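Local coordinates for succinoglycan biosynthesis protein (Bacillus cereus ATCC 14579, PDB 2QGM), which is of unestablished function but belongs to the erythromycin esterase-like family, and so is probably a hydrolase-like enzyme, named for a role in succinoglycan biosynthesis, at residues K59-E62 against D63-P66; L138-T142 against D143-A147; L281-Q284 against Y285-D288; H392-G395 against Q396-W400. All coordinates share one frame; numbering follows the deposited sequence.

Contact 1: K59-E62 against D63-P66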
loop_
_atom_site.group_PDB
_atom_site.type_symbol
_atom_site.label_atom_id
_atom_site.label_comp_id
_atom_site.label_asym_id
_atom_site.label_seq_id
_atom_site.Cartn_x
_atom_site.Cartn_y
_atom_site.Cartn_z
ATOM N N LYS A 59 6.082 -10.507 -20.096
ATOM C CA LYS A 59 7.083 -10.056 -21.060
ATOM C C LYS A 59 8.452 -9.772 -20.442
ATOM O O LYS A 59 8.559 -9.494 -19.245
ATOM C CB LYS A 59 6.580 -8.793 -21.778
ATOM C CG LYS A 59 5.335 -9.019 -22.616
ATOM C CD LYS A 59 5.626 -9.905 -23.819
ATOM C CE LYS A 59 4.369 -10.118 -24.646
ATOM N NZ LYS A 59 4.642 -10.904 -25.880
ATOM N N PRO A 60 9.516 -9.838 -21.263
ATOM C CA PRO A 60 10.897 -9.586 -20.828
ATOM C C PRO A 60 10.984 -8.267 -20.054
ATOM O O PRO A 60 10.207 -7.353 -20.306
ATOM C CB PRO A 60 11.664 -9.538 -22.150
ATOM C CG PRO A 60 10.904 -10.484 -23.012
ATOM C CD PRO A 60 9.467 -10.109 -22.712
ATOM N N PHE A 61 11.948 -8.169 -19.142
ATOM C CA PHE A 61 12.107 -6.974 -18.314
ATOM C C PHE A 61 13.207 -6.008 -18.747
ATOM O O PHE A 61 13.726 -5.249 -17.925
ATOM C CB PHE A 61 12.372 -7.386 -16.859
ATOM C CG PHE A 61 11.245 -8.149 -16.226
ATOM C CD1 PHE A 61 9.976 -7.588 -16.139
ATOM C CD2 PHE A 61 11.459 -9.414 -15.681
ATOM C CE1 PHE A 61 8.931 -8.272 -15.517
ATOM C CE2 PHE A 61 10.421 -10.106 -15.056
ATOM C CZ PHE A 61 9.150 -9.534 -14.972
ATOM N N GLU A 62 13.568 -6.024 -20.027
ATOM C CA GLU A 62 14.619 -5.137 -20.509
ATOM C C GLU A 62 14.344 -3.656 -20.251
ATOM O O GLU A 62 15.265 -2.903 -19.937
ATOM C CB GLU A 62 14.856 -5.349 -22.008
ATOM C CG GLU A 62 15.634 -6.611 -22.339
ATOM C CD GLU A 62 17.038 -6.609 -21.748
ATOM O OE1 GLU A 62 17.828 -5.695 -22.083
ATOM O OE2 GLU A 62 17.351 -7.522 -20.952
ATOM N N ASP A 63 13.086 -3.237 -20.371
ATOM C CA ASP A 63 12.757 -1.829 -20.168
ATOM C C ASP A 63 12.729 -1.406 -18.704
ATOM O O ASP A 63 12.541 -0.227 -18.399
ATOM C CB ASP A 63 11.423 -1.479 -20.851
ATOM C CG ASP A 63 10.245 -2.197 -20.238
ATOM O OD1 ASP A 63 10.441 -3.290 -19.669
ATOM O OD2 ASP A 63 9.116 -1.671 -20.338
ATOM N N LEU A 64 12.927 -2.359 -17.797
ATOM C CA LEU A 64 12.936 -2.044 -16.372
ATOM C C LEU A 64 14.353 -1.966 -15.807
ATOM O O LEU A 64 14.537 -1.733 -14.612
ATOM C CB LEU A 64 12.119 -3.078 -15.584
ATOM C CG LEU A 64 10.627 -3.114 -15.936
ATOM C CD1 LEU A 64 9.915 -4.207 -15.147
ATOM C CD2 LEU A 64 10.009 -1.755 -15.653
ATOM N N LYS A 65 15.354 -2.157 -16.662
ATOM C CA LYS A 65 16.733 -2.079 -16.204
ATOM C C LYS A 65 17.040 -0.704 -15.600
ATOM O O LYS A 65 17.795 -0.606 -14.634
ATOM C CB LYS A 65 17.703 -2.394 -17.344
ATOM C CG LYS A 65 17.579 -3.834 -17.849
ATOM C CD LYS A 65 18.904 -4.370 -18.394
ATOM C CE LYS A 65 19.443 -3.526 -19.537
ATOM N NZ LYS A 65 20.733 -4.078 -20.054
ATOM N N PRO A 66 16.471 0.377 -16.163
ATOM C CA PRO A 66 16.763 1.686 -15.570
ATOM C C PRO A 66 16.229 1.751 -14.138
ATOM O O PRO A 66 16.751 2.490 -13.310
ATOM C CB PRO A 66 16.038 2.654 -16.497
ATOM C CG PRO A 66 16.134 1.978 -17.815
ATOM C CD PRO A 66 15.809 0.533 -17.471
#
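Phe61 and Leu64 make the apolar part of this turn, a 3-10 lead-in to helix 65-71. Leu64 CD1 meets the ring of Phe61 at its near corner, 3.5 Å from CD1, and lies oblique to the ring. In Phe61, CG stands anti to the carbonyl carbon (chi1 -63°), which leaves the ring beside its own backbone N; Lys59 O lies over one ring face, toward the rim. Both side chains lean on helix 87-104, where Tyr99 makes an edge-to-face contact with Phe61 and also touches Leu64.

The backbone bonds are of the i to i+3 kind. Leu64 N donates to Phe61 O over 3.0 Å, from well above the carbonyl plane. Lys65 N reaches Glu62 O at 3.4 Å, a weak bond, and the same oxygen is brushed by the side chain of Lys65, whose CG is 3.3 Å away from Glu62 O.

Charge enters in two places. Glu62 and Lys65 run alongside each other, pointing the same way, but the salt bridge from Glu62 OE1 to Lys65 NZ is long at 3.9 Å, and OE1 is a little nearer the methylene Lys65 CE. Asp63 turns its carboxylate elsewhere: OD2 accepts from Lys53 N and OD1 pairs with Arg95, which also binds the carbonyls of Lys59 and Pro60.

The chemistry therefore divides the turn: the Glu62-Lys65 pair, both residues exposed, should hold only loosely, whereas Asp63 and the Phe61-Leu64 pair fasten the turn to the body of the protein.

Contact 2: L138-T142 against D143-A147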
loop_
_atom_site.group_PDB
_atom_site.type_symbol
_atom_site.label_atom_id
_atom_site.label_comp_id
_atom_site.label_asym_id
_atom_site.label_seq_id
_atom_site.Cartn_x
_atom_site.Cartn_y
_atom_site.Cartn_z
ATOM N N LEU A 138 -13.635 -4.980 -1.266
ATOM C CA LEU A 138 -14.107 -4.318 -2.482
ATOM C C LEU A 138 -13.212 -3.308 -3.181
ATOM O O LEU A 138 -12.546 -2.482 -2.563
ATOM C CB LEU A 138 -15.494 -3.720 -2.257
ATOM C CG LEU A 138 -16.631 -4.728 -2.478
ATOM C CD1 LEU A 138 -17.975 -4.037 -2.313
ATOM C CD2 LEU A 138 -16.511 -5.333 -3.872
ATOM N N LEU A 139 -13.245 -3.396 -4.501
ATOM C CA LEU A 139 -12.456 -2.590 -5.414
ATOM C C LEU A 139 -11.174 -3.364 -5.651
ATOM O O LEU A 139 -10.618 -3.311 -6.736
ATOM C CB LEU A 139 -12.149 -1.172 -4.886
ATOM C CG LEU A 139 -13.279 -0.132 -4.768
ATOM C CD1 LEU A 139 -12.689 1.256 -4.989
ATOM C CD2 LEU A 139 -14.373 -0.373 -5.803
ATOM N N TYR A 140 -10.716 -4.115 -4.649
ATOM C CA TYR A 140 -9.498 -4.899 -4.830
ATOM C C TYR A 140 -9.651 -6.313 -5.401
ATOM O O TYR A 140 -8.691 -6.853 -5.950
ATOM C CB TYR A 140 -8.689 -4.945 -3.532
ATOM C CG TYR A 140 -7.591 -3.900 -3.485
ATOM C CD1 TYR A 140 -7.696 -2.710 -4.208
ATOM C CD2 TYR A 140 -6.447 -4.101 -2.722
ATOM C CE1 TYR A 140 -6.688 -1.751 -4.172
ATOM C CE2 TYR A 140 -5.430 -3.144 -2.673
ATOM C CZ TYR A 140 -5.559 -1.972 -3.406
ATOM O OH TYR A 140 -4.568 -1.020 -3.366
ATOM N N PRO A 141 -10.844 -6.938 -5.290
ATOM C CA PRO A 141 -10.977 -8.292 -5.848
ATOM C C PRO A 141 -11.145 -8.211 -7.371
ATOM O O PRO A 141 -12.179 -8.611 -7.911
ATOM C CB PRO A 141 -12.242 -8.838 -5.172
ATOM C CG PRO A 141 -12.543 -7.885 -4.072
ATOM C CD PRO A 141 -12.080 -6.555 -4.590
ATOM N N THR A 142 -10.132 -7.683 -8.050
ATOM C CA THR A 142 -10.169 -7.522 -9.500
ATOM C C THR A 142 -9.375 -8.613 -10.196
ATOM O O THR A 142 -8.549 -9.276 -9.578
ATOM C CB THR A 142 -9.577 -6.166 -9.924
ATOM O OG1 THR A 142 -8.174 -6.149 -9.631
ATOM C CG2 THR A 142 -10.260 -5.028 -9.176
ATOM N N ASP A 143 -9.625 -8.797 -11.489
ATOM C CA ASP A 143 -8.895 -9.806 -12.249
ATOM C C ASP A 143 -7.411 -9.461 -12.244
ATOM O O ASP A 143 -6.564 -10.348 -12.137
ATOM C CB ASP A 143 -9.381 -9.872 -13.698
ATOM C CG ASP A 143 -10.808 -10.371 -13.817
ATOM O OD1 ASP A 143 -11.231 -11.198 -12.977
ATOM O OD2 ASP A 143 -11.499 -9.954 -14.770
ATOM N N GLU A 144 -7.113 -8.166 -12.351
ATOM C CA GLU A 144 -5.736 -7.682 -12.384
ATOM C C GLU A 144 -4.947 -8.056 -11.129
ATOM O O GLU A 144 -3.845 -8.597 -11.225
ATOM C CB GLU A 144 -5.711 -6.154 -12.572
ATOM C CG GLU A 144 -6.303 -5.655 -13.903
ATOM C CD GLU A 144 -7.801 -5.364 -13.842
ATOM O OE1 GLU A 144 -8.439 -5.688 -12.822
ATOM O OE2 GLU A 144 -8.346 -4.806 -14.819
ATOM N N ILE A 145 -5.511 -7.772 -9.958
ATOM C CA ILE A 145 -4.828 -8.074 -8.708
ATOM C C ILE A 145 -4.809 -9.567 -8.399
ATOM O O ILE A 145 -3.794 -10.100 -7.964
ATOM C CB ILE A 145 -5.464 -7.286 -7.518
ATOM C CG1 ILE A 145 -5.288 -5.789 -7.756
ATOM C CG2 ILE A 145 -4.811 -7.686 -6.194
ATOM C CD1 ILE A 145 -5.921 -4.881 -6.716
ATOM N N ILE A 146 -5.921 -10.250 -8.638
ATOM C CA ILE A 146 -5.971 -11.677 -8.374
ATOM C C ILE A 146 -4.949 -12.414 -9.226
ATOM O O ILE A 146 -4.382 -13.406 -8.792
ATOM C CB ILE A 146 -7.380 -12.222 -8.619
ATOM C CG1 ILE A 146 -8.323 -11.607 -7.584
ATOM C CG2 ILE A 146 -7.377 -13.742 -8.526
ATOM C CD1 ILE A 146 -9.774 -11.895 -7.814
ATOM N N ALA A 147 -4.694 -11.904 -10.426
ATOM C CA ALA A 147 -3.708 -12.522 -11.306
ATOM C C ALA A 147 -2.335 -12.448 -10.647
ATOM O O ALA A 147 -1.539 -13.375 -10.765
ATOM C CB ALA A 147 -3.678 -11.813 -12.655
#
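The methyl end of Ile145 sits over the ring of Tyr140, a CH-pi contact reaching from the first turn of helix 143-157 back across an inverse gamma turn centred on Pro141. CD1 of Ile145 is 3.9 Å from the centroid of the Tyr140 ring and 17° off its normal. It also approaches the backbone, 3.5 Å from Tyr140 O. The far end of the ring is fixed by its hydroxyl, since Tyr140 OH hydrogen-bonds to Glu81 and Trp304.

Thr142 is the N-cap of the helix. Its OG1, held between backbone N and carbonyl carbon (chi1 67°), accepts the amide of Ile145: Ile145 N to Thr142 OG1 is 3.1 Å, and the bond is nearly straight at 169°. The side chain thus takes an amide that precedes the regular helical bonding, while Thr142 O accepts the first i to i+4 bond, from Ile146 N at 3.0 Å, all in a buried setting.

Glu144 bends at chi2 and crosses Thr142 at about a right angle. Its OE2 is bound by Ser87 and His443, tying the helix start to helix 87-104 and the chain's C-terminal tail, while OE1 comes to 3.1 Å from Thr142 CB.

Contact 3: L281-Q284 against Y285-D288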
loop_
_atom_site.group_PDB
_atom_site.type_symbol
_atom_site.label_atom_id
_atom_site.label_comp_id
_atom_site.label_asym_id
_atom_site.label_seq_id
_atom_site.Cartn_x
_atom_site.Cartn_y
_atom_site.Cartn_z
ATOM N N LEU A 281 -2.319 7.782 14.100
ATOM C CA LEU A 281 -2.019 6.451 14.619
ATOM C C LEU A 281 -2.163 5.413 13.512
ATOM O O LEU A 281 -1.334 4.514 13.376
ATOM C CB LEU A 281 -2.937 6.106 15.797
ATOM C CG LEU A 281 -2.634 6.820 17.121
ATOM C CD1 LEU A 281 -3.791 6.616 18.080
ATOM C CD2 LEU A 281 -1.331 6.302 17.734
ATOM N N HIS A 282 -3.213 5.537 12.710
ATOM C CA HIS A 282 -3.420 4.598 11.618
ATOM C C HIS A 282 -2.209 4.545 10.683
ATOM O O HIS A 282 -1.737 3.455 10.332
ATOM C CB HIS A 282 -4.668 4.979 10.820
ATOM C CG HIS A 282 -4.896 4.117 9.616
ATOM N ND1 HIS A 282 -4.443 4.460 8.362
ATOM C CD2 HIS A 282 -5.509 2.917 9.485
ATOM C CE1 HIS A 282 -4.773 3.507 7.504
ATOM N NE2 HIS A 282 -5.419 2.562 8.160
ATOM N N GLU A 283 -1.706 5.712 10.283
ATOM C CA GLU A 283 -0.553 5.767 9.373
ATOM C C GLU A 283 0.708 5.249 10.064
ATOM O O GLU A 283 1.547 4.583 9.450
ATOM C CB GLU A 283 -0.347 7.199 8.863
ATOM C CG GLU A 283 -1.528 7.758 8.067
ATOM C CD GLU A 283 -1.946 6.865 6.900
ATOM O OE1 GLU A 283 -1.147 6.676 5.955
ATOM O OE2 GLU A 283 -3.083 6.357 6.929
ATOM N N GLN A 284 0.827 5.558 11.349
ATOM C CA GLN A 284 1.951 5.120 12.155
ATOM C C GLN A 284 2.007 3.582 12.105
ATOM O O GLN A 284 3.057 2.997 11.840
ATOM C CB GLN A 284 1.730 5.606 13.587
ATOM C CG GLN A 284 2.922 5.615 14.511
ATOM C CD GLN A 284 2.617 6.442 15.749
ATOM O OE1 GLN A 284 2.250 7.616 15.641
ATOM N NE2 GLN A 284 2.755 5.836 16.927
ATOM N N TYR A 285 0.864 2.943 12.333
ATOM C CA TYR A 285 0.788 1.493 12.327
ATOM C C TYR A 285 1.021 0.867 10.956
ATOM O O TYR A 285 1.564 -0.237 10.862
ATOM C CB TYR A 285 -0.549 1.038 12.922
ATOM C CG TYR A 285 -0.698 1.461 14.369
ATOM C CD1 TYR A 285 0.427 1.634 15.177
ATOM C CD2 TYR A 285 -1.950 1.664 14.940
ATOM C CE1 TYR A 285 0.306 2.000 16.521
ATOM C CE2 TYR A 285 -2.083 2.030 16.282
ATOM C CZ TYR A 285 -0.949 2.193 17.066
ATOM O OH TYR A 285 -1.066 2.539 18.398
ATOM N N LEU A 286 0.627 1.549 9.885
ATOM C CA LEU A 286 0.891 0.994 8.561
ATOM C C LEU A 286 2.406 0.867 8.432
ATOM O O LEU A 286 2.923 -0.168 8.007
ATOM C CB LEU A 286 0.379 1.916 7.458
ATOM C CG LEU A 286 -1.133 1.970 7.242
ATOM C CD1 LEU A 286 -1.429 2.926 6.086
ATOM C CD2 LEU A 286 -1.672 0.567 6.923
ATOM N N ALA A 287 3.106 1.939 8.804
ATOM C CA ALA A 287 4.560 1.975 8.748
ATOM C C ALA A 287 5.174 0.925 9.658
ATOM O O ALA A 287 6.115 0.230 9.266
ATOM C CB ALA A 287 5.068 3.361 9.129
ATOM N N ASP A 288 4.652 0.810 10.877
ATOM C CA ASP A 288 5.172 -0.172 11.821
ATOM C C ASP A 288 5.073 -1.574 11.230
ATOM O O ASP A 288 6.019 -2.353 11.295
ATOM C CB ASP A 288 4.388 -0.140 13.138
ATOM C CG ASP A 288 4.648 1.113 13.953
ATOM O OD1 ASP A 288 5.666 1.805 13.716
ATOM O OD2 ASP A 288 3.823 1.394 14.845
HETATM O O HOH W 1 3.770 3.460 16.601
#
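Helix 276-297 carries this contact mostly in its first half, two successive turns joined by the i to i+4 backbone ladder and by side chains that pack against one another along the helix. Tyr285 N to Leu281 O, at 2.9 Å, and Asp288 N to Gln284 O, also 2.9 Å, are rungs of that ladder, with Leu286 and Ala287 bonding likewise to His282 and Glu283.

Tyr285 folds back along the helix, CG anti to its carbonyl carbon (chi1 -62°), so that Leu281 O lies over one ring face and Leu281 CD2 comes to 3.8 Å from the phenolic OH of Tyr285. The two side chains run side by side in the same direction, and the ring also packs on helix 253-269.

A second cluster forms round Leu286. Its CD1 touches His282 CE1 at 3.7 Å, oblique to the imidazole, and lies alongside the carboxylate of Glu283. That carboxylate holds the ring: His282 ND1 donates to Glu283 OE2 over 2.7 Å, in the imidazole plane but 38° out of the carboxylate plane. His282 NE2 bonds to Asp171, and Glu283 OE1 to His309 and the amide of Ala324. The imidazole is thus gripped at both nitrogens, which should fix its rotation, in a polar network that joins the helix to strand 166-171 and helix 324-332.

Asp288 OD1 makes a salt bridge with Arg331. At the other oxygen a water spans the helix turn: it accepts from Gln284 NE2 at 2.6 Å and donates to Asp288 OD2 at 2.7 Å.

Contact 4: H392-G395 against Q396-W400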
loop_
_atom_site.group_PDB
_atom_site.type_symbol
_atom_site.label_atom_id
_atom_site.label_comp_id
_atom_site.label_asym_id
_atom_site.label_seq_id
_atom_site.Cartn_x
_atom_site.Cartn_y
_atom_site.Cartn_z
ATOM N N HIS A 392 17.016 12.955 -9.757
ATOM C CA HIS A 392 18.192 13.320 -10.536
ATOM C C HIS A 392 17.939 14.135 -11.799
ATOM O O HIS A 392 18.826 14.265 -12.646
ATOM C CB HIS A 392 18.978 12.047 -10.866
ATOM C CG HIS A 392 19.374 11.262 -9.654
ATOM N ND1 HIS A 392 20.233 11.754 -8.697
ATOM C CD2 HIS A 392 18.992 10.035 -9.218
ATOM C CE1 HIS A 392 20.365 10.868 -7.725
ATOM N NE2 HIS A 392 19.620 9.817 -8.018
ATOM N N LEU A 393 16.737 14.686 -11.925
ATOM C CA LEU A 393 16.404 15.505 -13.082
ATOM C C LEU A 393 17.222 16.792 -13.069
ATOM O O LEU A 393 17.641 17.257 -12.010
ATOM C CB LEU A 393 14.921 15.872 -13.072
ATOM C CG LEU A 393 13.938 14.726 -13.291
ATOM C CD1 LEU A 393 12.519 15.229 -13.096
ATOM C CD2 LEU A 393 14.126 14.156 -14.692
ATOM N N LYS A 394 17.446 17.345 -14.258
ATOM C CA LYS A 394 18.178 18.595 -14.439
ATOM C C LYS A 394 17.376 19.438 -15.432
ATOM O O LYS A 394 16.365 18.983 -15.968
ATOM C CB LYS A 394 19.575 18.332 -15.009
ATOM C CG LYS A 394 20.475 17.481 -14.132
ATOM C CD LYS A 394 20.886 18.195 -12.855
ATOM C CE LYS A 394 21.777 17.310 -11.995
ATOM N NZ LYS A 394 22.269 17.998 -10.767
ATOM N N GLY A 395 17.825 20.662 -15.681
ATOM C CA GLY A 395 17.126 21.517 -16.622
ATOM C C GLY A 395 15.729 21.936 -16.201
ATOM O O GLY A 395 15.436 22.090 -15.011
ATOM N N GLN A 396 14.855 22.108 -17.187
ATOM C CA GLN A 396 13.485 22.537 -16.933
ATOM C C GLN A 396 12.652 21.478 -16.221
ATOM O O GLN A 396 11.785 21.810 -15.412
ATOM C CB GLN A 396 12.824 22.935 -18.254
ATOM C CG GLN A 396 13.657 23.920 -19.068
ATOM C CD GLN A 396 13.253 25.367 -18.867
ATOM O OE1 GLN A 396 12.908 25.788 -17.762
ATOM N NE2 GLN A 396 13.307 26.143 -19.943
ATOM N N ALA A 397 12.910 20.207 -16.516
ATOM C CA ALA A 397 12.164 19.124 -15.880
ATOM C C ALA A 397 12.376 19.164 -14.372
ATOM O O ALA A 397 11.459 18.894 -13.596
ATOM C CB ALA A 397 12.615 17.776 -16.435
ATOM N N GLU A 398 13.595 19.501 -13.968
ATOM C CA GLU A 398 13.946 19.578 -12.558
ATOM C C GLU A 398 13.203 20.701 -11.853
ATOM O O GLU A 398 12.679 20.520 -10.757
ATOM C CB GLU A 398 15.452 19.786 -12.404
ATOM C CG GLU A 398 15.871 20.346 -11.055
ATOM C CD GLU A 398 17.373 20.458 -10.918
ATOM O OE1 GLU A 398 18.028 20.876 -11.894
ATOM O OE2 GLU A 398 17.895 20.137 -9.834
ATOM N N LYS A 399 13.173 21.869 -12.484
ATOM C CA LYS A 399 12.494 23.020 -11.910
ATOM C C LYS A 399 11.004 22.698 -11.821
ATOM O O LYS A 399 10.312 23.111 -10.887
ATOM C CB LYS A 399 12.727 24.240 -12.805
ATOM C CG LYS A 399 12.445 25.578 -12.156
ATOM C CD LYS A 399 12.786 26.712 -13.117
ATOM C CE LYS A 399 12.535 28.066 -12.482
ATOM N NZ LYS A 399 11.115 28.202 -12.055
ATOM N N TRP A 400 10.533 21.929 -12.795
ATOM C CA TRP A 400 9.136 21.531 -12.880
ATOM C C TRP A 400 8.662 20.643 -11.724
ATOM O O TRP A 400 7.648 20.943 -11.093
ATOM C CB TRP A 400 8.896 20.828 -14.216
ATOM C CG TRP A 400 7.520 20.255 -14.404
ATOM C CD1 TRP A 400 6.356 20.945 -14.587
ATOM C CD2 TRP A 400 7.175 18.866 -14.452
ATOM N NE1 TRP A 400 5.307 20.071 -14.749
ATOM C CE2 TRP A 400 5.785 18.787 -14.669
ATOM C CE3 TRP A 400 7.910 17.677 -14.334
ATOM C CZ2 TRP A 400 5.110 17.563 -14.770
ATOM C CZ3 TRP A 400 7.233 16.459 -14.436
ATOM C CH2 TRP A 400 5.853 16.417 -14.649
HETATM O O HOH W 2 17.204 23.062 -13.119
#
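Leu393 lays its side chain against the first turn of helix 395-402: CD1 is 3.8 Å from Ala397 O and 4.2 Å from Ala397 CB, and its CB packs against the backbone of Glu398. This is the apolar side of a helix start.

Glu398 comes back over the preceding loop. With CG anti to the backbone N (chi1 160°) and an extended chain beyond it, the carboxylate passes close to Leu393 O and brings OE1 to 3.4 Å from Lys394 CA. The side chains of Lys394 and Glu398 run alongside each other, yet the opposite charges stay apart, Lys394 NZ to Glu398 OE2 being 5.0 Å; any attraction is probably modest. A water gives OE1 a firmer partner, donating to it at 2.6 Å and to Gly395 O at 2.8 Å, thus linking the carboxylate to the backbone at the start of the helix.

The backbone bonds that cross from 392-395 to 396-400 are weak. Glu398 N is shared between Lys394 O and Gly395 O, and Lys399 N reaches Gly395 O at 3.4 Å. Gly395, with a positive phi (66°), lies where the chain changes direction just ahead of Gln396.

Following strand 385-389, this turn sets the helix against two others. Leu393, Gln396, Ala397 and Trp400 touch helix 37-48, where Ser44 OG bonds to Ala397 N, and Trp400 also packs on helix 374-380, edge-to-face with Phe374.

The four contacts follow in series along the chain and none touches another. Contacts 1, 2 and 4 each lie where a loop enters a helix (65-71, 143-157 and 395-402), whereas contact 3 is inside helix 276-297. Contacts 1 and 2 share a neighbour, helix 87-104, with centres about 24 Å apart. Contacts 2 and 3 are also about 24 Å apart between centres, on opposite sides of the chain's centre; they lean on strands 108-111 and 166-171 respectively, adjacent in the mixed eight-strand sheet, and so join their helices to neighbouring strands. Contact 4 follows strand 385-389, toward the other end of that sheet, about 36 Å from contact 2 between centres.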